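Local atomic coordinates of DUF1214 domain-containing protein (Burkholderia cenocepacia, PDB entry 6ANS), a protein that is of unknown function and belongs to the DUF1214 family. Residues Gln151-Leu155 with Val182-Thr188. Residues are numbered along the deposited sequence; the frame is centred on the assembly and turned at random.
Sequences QTGFL and VRMEPDT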
ATOM      1  N   GLN A 151     -17.675 -12.418  13.763  1.00 25.80           N
ATOM      2  CA  GLN A 151     -16.620 -13.408  13.908  1.00 28.50           C
ATOM      3  C   GLN A 151     -17.168 -14.820  13.781  1.00 30.95           C
ATOM      4  O   GLN A 151     -18.235 -15.133  14.307  1.00 29.31           O
ATOM      5  CB  GLN A 151     -15.923 -13.238  15.263  1.00 26.97           C
ATOM      6  CG  GLN A 151     -14.695 -14.090  15.440  1.00 28.51           C
ATOM      7  CD  GLN A 151     -13.734 -13.497  16.442  1.00 32.49           C
ATOM      8  OE1 GLN A 151     -13.876 -13.699  17.656  1.00 27.46           O
ATOM      9  NE2 GLN A 151     -12.750 -12.748  15.945  1.00 24.85           N
ATOM     10  N   THR A 152     -16.410 -15.684  13.114  1.00 29.80           N
ATOM     11  CA  THR A 152     -16.775 -17.086  12.984  1.00 33.43           C
ATOM     12  C   THR A 152     -15.808 -18.049  13.677  1.00 28.55           C
ATOM     13  O   THR A 152     -16.175 -19.205  13.895  1.00 30.79           O
ATOM     14  CB  THR A 152     -16.890 -17.473  11.500  1.00 29.86           C
ATOM     15  OG1 THR A 152     -15.688 -17.093  10.803  1.00 34.68           O
ATOM     16  CG2 THR A 152     -18.094 -16.797  10.862  1.00 27.35           C
ATOM     17  N   GLY A 153     -14.610 -17.607  14.051  1.00 29.61           N
ATOM     18  CA  GLY A 153     -13.644 -18.454  14.738  1.00 28.07           C
ATOM     19  C   GLY A 153     -12.568 -17.586  15.350  1.00 28.78           C
ATOM     20  O   GLY A 153     -12.429 -16.405  15.020  1.00 24.93           O
ATOM     21  N   PHE A 154     -11.797 -18.187  16.250  1.00 28.19           N
ATOM     22  CA  PHE A 154     -10.818 -17.415  16.993  1.00 32.73           C
ATOM     23  C   PHE A 154      -9.744 -18.337  17.548  1.00 31.46           C
ATOM     24  O   PHE A 154     -10.040 -19.439  18.001  1.00 29.46           O
ATOM     25  CB  PHE A 154     -11.469 -16.620  18.136  1.00 24.84           C
ATOM     26  CG  PHE A 154     -10.496 -15.755  18.873  1.00 35.57           C
ATOM     27  CD1 PHE A 154     -10.125 -14.516  18.358  1.00 29.01           C
ATOM     28  CD2 PHE A 154      -9.923 -16.189  20.062  1.00 32.37           C
ATOM     29  CE1 PHE A 154      -9.200 -13.710  19.030  1.00 30.25           C
ATOM     30  CE2 PHE A 154      -9.014 -15.399  20.738  1.00 33.72           C
ATOM     31  CZ  PHE A 154      -8.646 -14.151  20.220  1.00 29.55           C
ATOM     32  N   LEU A 155      -8.497 -17.877  17.501  1.00 29.56           N
ATOM     33  CA  LEU A 155      -7.389 -18.619  18.090  1.00 30.42           C
ATOM     34  C   LEU A 155      -6.337 -17.629  18.561  1.00 33.09           C
ATOM     35  O   LEU A 155      -5.953 -16.730  17.807  1.00 33.95           O
ATOM     36  CB  LEU A 155      -6.787 -19.597  17.073  1.00 33.76           C
ATOM     37  CG  LEU A 155      -5.541 -20.392  17.433  1.00 29.36           C
ATOM     38  CD1 LEU A 155      -5.843 -21.383  18.530  1.00 27.72           C
ATOM     39  CD2 LEU A 155      -4.995 -21.113  16.206  1.00 32.87           C
ATOM     40  N   VAL A 182      -8.603 -23.192  13.252  1.00 35.52           N
ATOM     41  CA  VAL A 182      -9.442 -22.005  13.395  1.00 30.79           C
ATOM     42  C   VAL A 182     -10.712 -22.261  12.600  1.00 35.10           C
ATOM     43  O   VAL A 182     -10.657 -22.514  11.389  1.00 26.03           O
ATOM     44  CB  VAL A 182      -8.749 -20.724  12.898  1.00 33.47           C
ATOM     45  CG1 VAL A 182      -9.624 -19.507  13.219  1.00 32.29           C
ATOM     46  CG2 VAL A 182      -7.365 -20.575  13.482  1.00 31.91           C
ATOM     47  N   ARG A 183     -11.851 -22.161  13.271  1.00 30.34           N
ATOM     48  CA  ARG A 183     -13.131 -22.471  12.650  1.00 28.73           C
ATOM     49  C   ARG A 183     -13.522 -21.449  11.579  1.00 32.01           C
ATOM     50  O   ARG A 183     -13.280 -20.249  11.719  1.00 31.52           O
ATOM     51  CB  ARG A 183     -14.200 -22.538  13.748  1.00 27.80           C
ATOM     52  CG  ARG A 183     -15.611 -22.516  13.278  1.00 28.94           C
ATOM     53  CD  ARG A 183     -16.556 -22.534  14.489  1.00 31.88           C
ATOM     54  NE  ARG A 183     -17.909 -22.858  14.084  1.00 36.03           N
ATOM     55  CZ  ARG A 183     -18.806 -21.961  13.696  1.00 35.60           C
ATOM     56  NH1 ARG A 183     -18.497 -20.670  13.676  1.00 36.40           N
ATOM     57  NH2 ARG A 183     -20.015 -22.354  13.350  1.00 36.17           N
HETATM   58  N   MSE A 184     -14.135 -21.937  10.504  1.00 32.86           N
HETATM   59  CA  MSE A 184     -14.831 -21.089   9.543  1.00 27.27           C
HETATM   60  C   MSE A 184     -16.241 -21.616   9.326  1.00 37.01           C
HETATM   61  O   MSE A 184     -16.504 -22.770   9.585  1.00 29.15           O
HETATM   62  CB  MSE A 184     -14.107 -21.045   8.192  1.00 26.66           C
HETATM   63  CG  MSE A 184     -12.709 -20.463   8.248  1.00 44.04           C
HETATM   64 SE   MSE A 184     -12.021 -20.048   6.464  1.00 41.88          SE
HETATM   65  CE  MSE A 184     -11.861 -21.838   5.747  1.00 27.40           C
ATOM     66  N   GLU A 185     -17.127 -20.764   8.836  1.00 32.81           N
ATOM     67  CA  GLU A 185     -18.408 -21.142   8.268  1.00 33.37           C
ATOM     68  C   GLU A 185     -18.352 -20.965   6.752  1.00 38.94           C
ATOM     69  O   GLU A 185     -17.437 -20.320   6.226  1.00 29.09           O
ATOM     70  CB  GLU A 185     -19.537 -20.274   8.845  1.00 37.06           C
ATOM     71  CG  GLU A 185     -19.662 -20.346  10.351  1.00 42.74           C
ATOM     72  CD  GLU A 185     -20.588 -19.283  10.913  1.00 45.04           C
ATOM     73  OE1 GLU A 185     -21.257 -18.594  10.123  1.00 41.28           O
ATOM     74  OE2 GLU A 185     -20.639 -19.143  12.155  1.00 50.83           O
ATOM     75  N   PRO A 186     -19.292 -21.557   6.013  1.00 33.63           N
ATOM     76  CA  PRO A 186     -19.334 -21.318   4.557  1.00 32.64           C
ATOM     77  C   PRO A 186     -19.270 -19.843   4.167  1.00 38.47           C
ATOM     78  O   PRO A 186     -18.639 -19.506   3.157  1.00 35.84           O
ATOM     79  CB  PRO A 186     -20.673 -21.955   4.146  1.00 34.11           C
ATOM     80  CG  PRO A 186     -20.864 -23.075   5.149  1.00 34.56           C
ATOM     81  CD  PRO A 186     -20.265 -22.584   6.445  1.00 33.04           C
ATOM     82  N   ASP A 187     -19.909 -18.960   4.937  1.00 31.22           N
ATOM     83  CA  ASP A 187     -19.923 -17.532   4.654  1.00 30.76           C
ATOM     84  C   ASP A 187     -18.672 -16.805   5.130  1.00 32.20           C
ATOM     85  O   ASP A 187     -18.549 -15.606   4.866  1.00 31.86           O
ATOM     86  CB  ASP A 187     -21.145 -16.873   5.302  1.00 38.55           C
ATOM     87  CG  ASP A 187     -22.413 -17.079   4.504  1.00 53.38           C
ATOM     88  OD1 ASP A 187     -22.349 -17.640   3.389  1.00 57.64           O
ATOM     89  OD2 ASP A 187     -23.487 -16.680   5.004  1.00 64.12           O
ATOM     90  N   THR A 188     -17.779 -17.472   5.861  1.00 28.13           N
ATOM     91  CA  THR A 188     -16.548 -16.823   6.286  1.00 26.70           C
ATOM     92  C   THR A 188     -15.809 -16.322   5.058  1.00 26.51           C
ATOM     93  O   THR A 188     -15.702 -17.033   4.056  1.00 28.31           O
ATOM     94  CB  THR A 188     -15.662 -17.792   7.068  1.00 30.30           C
ATOM     95  OG1 THR A 188     -16.318 -18.172   8.282  1.00 33.34           O
ATOM     96  CG2 THR A 188     -14.303 -17.145   7.375  1.00 24.91           C
TER
HETATM   97  O   HOH W   1     -12.007 -21.341  16.206  1.00 35.39           O
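With chi1 at 52°, T152 tucks OG1 between its own backbone N and carbonyl carbon, and this turns the hydroxyl to T188 while CG2 faces the carboxylate carbon of E185. In R183, by contrast, CG lies anti to the backbone N (chi1 166°) and the chain runs extended to NE, which brings the guanidinium edge to the T152 carbonyl.

The two threonine hydroxyls meet with OG1 of T152 2.8 Å from OG1 of T188, in a hydrogen bond that either may donate. A threonine suits both places, because its hydroxyl can give and accept at once. T152 OG1 also bonds to the hydroxyl of T138 on strand 133-140, and T188 OG1 accepts the backbone N of E185 at 2.8 Å, bracing the type I turn from E185 to T188.

On the other flank, R183, long and charged at the exposed side, donates from NH1 to T152 O at 2.8 Å, in the carbonyl plane and on a lone pair. The same nitrogen forms a salt bridge to E185 OE2 at 3.0 Å, received on the anti lone pair, while E185 OE1 pairs with K140. Between these polar links the T152 methyl CG2 packs 3.5 Å from E185 CD.

G153, with no side chain, lets its CA come up to R183 O in a CH...O contact. Beyond it a water bridges F154 N and R183 N, and L155 CD2 packs on V182 CG2 at 3.7 Å, apolar groups suited to a buried place. The contact thus joins edge strands 151-155 and 181-183 of two sheets through side-chain bonds, a backbone CH...O contact and a bridging water, not a backbone ladder, and R183 and K140, one at each carboxylate oxygen, probably favour the ionised form of E185.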